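Local coordinates for protein esterase D (PDB 2W87) that binds glucuronic acid beside a calcium ion through a family 35 carbohydrate-binding module, part of a larger enzyme that probably degrades plant cell walls, at residues 56-61 with 92-97. Residues are numbered along the deposited sequence; the frame is centred on the assembly and turned at random.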
loop_
_atom_site.group_PDB
_atom_site.type_symbol
_atom_site.label_atom_id
_atom_site.label_comp_id
_atom_site.label_asym_id
_atom_site.label_seq_id
_atom_site.Cartn_x
_atom_site.Cartn_y
_atom_site.Cartn_z
ATOM N N THR A 56 -0.134 5.866 5.457
ATOM C CA THR A 56 -0.131 6.825 4.383
ATOM C C THR A 56 0.426 6.132 3.144
ATOM O O THR A 56 1.556 5.643 3.146
ATOM C CB THR A 56 0.682 8.073 4.781
ATOM O OG1 THR A 56 0.047 8.713 5.904
ATOM C CG2 THR A 56 0.768 9.058 3.632
ATOM N N ILE A 57 -0.404 6.061 2.108
ATOM C CA ILE A 57 -0.048 5.419 0.845
ATOM C C ILE A 57 0.217 6.474 -0.197
ATOM O O ILE A 57 -0.661 7.291 -0.479
ATOM C CB ILE A 57 -1.232 4.546 0.368
ATOM C CG1 ILE A 57 -1.517 3.444 1.390
ATOM C CG2 ILE A 57 -0.968 3.954 -1.030
ATOM C CD1 ILE A 57 -2.811 2.704 1.095
ATOM N N ARG A 58 1.423 6.487 -0.751
ATOM C CA ARG A 58 1.776 7.439 -1.800
ATOM C C ARG A 58 1.606 6.757 -3.159
ATOM O O ARG A 58 2.091 5.641 -3.369
ATOM C CB ARG A 58 3.208 7.926 -1.619
ATOM C CG ARG A 58 3.548 9.106 -2.496
ATOM C CD ARG A 58 4.807 9.786 -2.038
ATOM N NE ARG A 58 5.074 11.020 -2.788
ATOM C CZ ARG A 58 5.872 11.100 -3.843
ATOM N NH1 ARG A 58 6.513 10.029 -4.297
ATOM N NH2 ARG A 58 6.029 12.270 -4.446
ATOM N N TYR A 59 0.913 7.416 -4.074
ATOM C CA TYR A 59 0.480 6.746 -5.303
ATOM C C TYR A 59 0.345 7.724 -6.465
ATOM O O TYR A 59 0.227 8.937 -6.264
ATOM C CB TYR A 59 -0.845 6.024 -5.091
ATOM C CG TYR A 59 -2.013 6.955 -4.962
ATOM C CD1 TYR A 59 -2.827 7.255 -6.064
ATOM C CD2 TYR A 59 -2.282 7.590 -3.766
ATOM C CE1 TYR A 59 -3.891 8.163 -5.943
ATOM C CE2 TYR A 59 -3.354 8.492 -3.645
ATOM C CZ TYR A 59 -4.150 8.756 -4.739
ATOM O OH TYR A 59 -5.201 9.671 -4.624
ATOM N N ALA A 60 0.331 7.173 -7.676
ATOM C CA ALA A 60 0.063 7.937 -8.892
ATOM C C ALA A 60 -1.020 7.215 -9.658
ATOM O O ALA A 60 -0.961 6.013 -9.791
ATOM C CB ALA A 60 1.313 8.041 -9.746
ATOM N N ASN A 61 -1.991 7.949 -10.176
ATOM C CA ASN A 61 -3.084 7.371 -10.932
ATOM C C ASN A 61 -3.313 8.256 -12.144
ATOM O O ASN A 61 -4.002 9.253 -12.047
ATOM C CB ASN A 61 -4.344 7.281 -10.074
ATOM C CG ASN A 61 -5.519 6.681 -10.802
ATOM O OD1 ASN A 61 -5.447 6.386 -11.997
ATOM N ND2 ASN A 61 -6.626 6.501 -10.082
ATOM N N THR A 92 3.091 10.700 -13.472
ATOM C CA THR A 92 4.207 11.377 -12.843
ATOM C C THR A 92 3.793 12.276 -11.678
ATOM O O THR A 92 4.647 12.901 -11.070
ATOM C CB THR A 92 4.944 12.224 -13.899
ATOM O OG1 THR A 92 3.994 12.983 -14.655
ATOM C CG2 THR A 92 5.704 11.299 -14.849
ATOM N N THR A 93 2.502 12.338 -11.370
ATOM C CA THR A 93 1.966 13.139 -10.269
ATOM C C THR A 93 1.557 12.186 -9.174
ATOM O O THR A 93 0.750 11.273 -9.397
ATOM C CB THR A 93 0.756 14.003 -10.685
ATOM O OG1 THR A 93 1.210 14.997 -11.608
ATOM C CG2 THR A 93 0.094 14.668 -9.456
ATOM N N TRP A 94 2.169 12.386 -8.010
ATOM C CA TRP A 94 1.975 11.532 -6.866
ATOM C C TRP A 94 1.187 12.255 -5.808
ATOM O O TRP A 94 1.396 13.458 -5.573
ATOM C CB TRP A 94 3.317 11.087 -6.312
ATOM C CG TRP A 94 4.151 10.392 -7.338
ATOM C CD1 TRP A 94 4.942 10.970 -8.283
ATOM C CD2 TRP A 94 4.225 8.973 -7.568
ATOM N NE1 TRP A 94 5.524 10.008 -9.067
ATOM C CE2 TRP A 94 5.097 8.774 -8.655
ATOM C CE3 TRP A 94 3.643 7.860 -6.957
ATOM C CZ2 TRP A 94 5.399 7.510 -9.155
ATOM C CZ3 TRP A 94 3.961 6.574 -7.452
ATOM C CH2 TRP A 94 4.826 6.424 -8.542
ATOM N N GLN A 95 0.299 11.535 -5.151
ATOM C CA GLN A 95 -0.469 12.075 -4.032
ATOM C C GLN A 95 -0.465 11.013 -2.912
ATOM O O GLN A 95 0.072 9.895 -3.081
ATOM C CB GLN A 95 -1.883 12.414 -4.496
ATOM C CG GLN A 95 -1.950 13.428 -5.582
ATOM C CD GLN A 95 -1.395 14.797 -5.238
ATOM O OE1 GLN A 95 -1.153 15.123 -4.079
ATOM N NE2 GLN A 95 -1.188 15.612 -6.261
ATOM N N THR A 96 -1.071 11.346 -1.785
ATOM C CA THR A 96 -1.225 10.372 -0.733
ATOM C C THR A 96 -2.681 10.124 -0.393
ATOM O O THR A 96 -3.559 10.998 -0.547
ATOM C CB THR A 96 -0.481 10.757 0.557
ATOM O OG1 THR A 96 -0.953 12.020 1.040
ATOM C CG2 THR A 96 1.039 10.814 0.324
ATOM N N ALA A 97 -2.928 8.914 0.084
ATOM C CA ALA A 97 -4.193 8.580 0.708
ATOM C C ALA A 97 -3.843 8.147 2.122
ATOM O O ALA A 97 -2.829 7.504 2.344
ATOM C CB ALA A 97 -4.913 7.467 -0.040
HETATM O O HOH W 1 -5.718 10.738 -2.109
#
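The indole of Trp94 lies between Ala60 and Arg58 of strand 51-60, in the four-stranded antiparallel sheet of this beta-sandwich carbohydrate-binding module. Over one face lies the methyl of Ala60, a CH-pi contact with CB 3.6 Å from the centroid of the six-membered ring; a side chain this small lets the large ring settle close to the backbone. Over the opposite face the Arg58 guanidinium lies nearly parallel to the ring, 15° between planes, NH1 offset toward the rim 3.9 Å from Trp94 CG, and Trp94 CB sits over the guanidinium's own centre, 3.5 Å from NH2. Arginine suits the place because its extended chain, with CG anti to the backbone N (chi1 -169°), carries a flat charged end to the rim of the indole, where NH1 also makes a salt bridge with Asp124, a ligand of one of the two calcium ions, while Trp94 NE1 bonds to Thr23 O. Ile57 and Tyr59 pair with Ala97 and Gln95 through four backbone hydrogen bonds. On the sheet face away from Arg58, Tyr59 turns a ring edge to the neighbouring strand, CE2 3.7 Å from Thr96 C and 4.1 Å from the small Ala97 CB. One water joins its hydroxyl to the edge strand, 2.8 Å from Tyr59 OH and donating to Thr96 O at 2.7 Å.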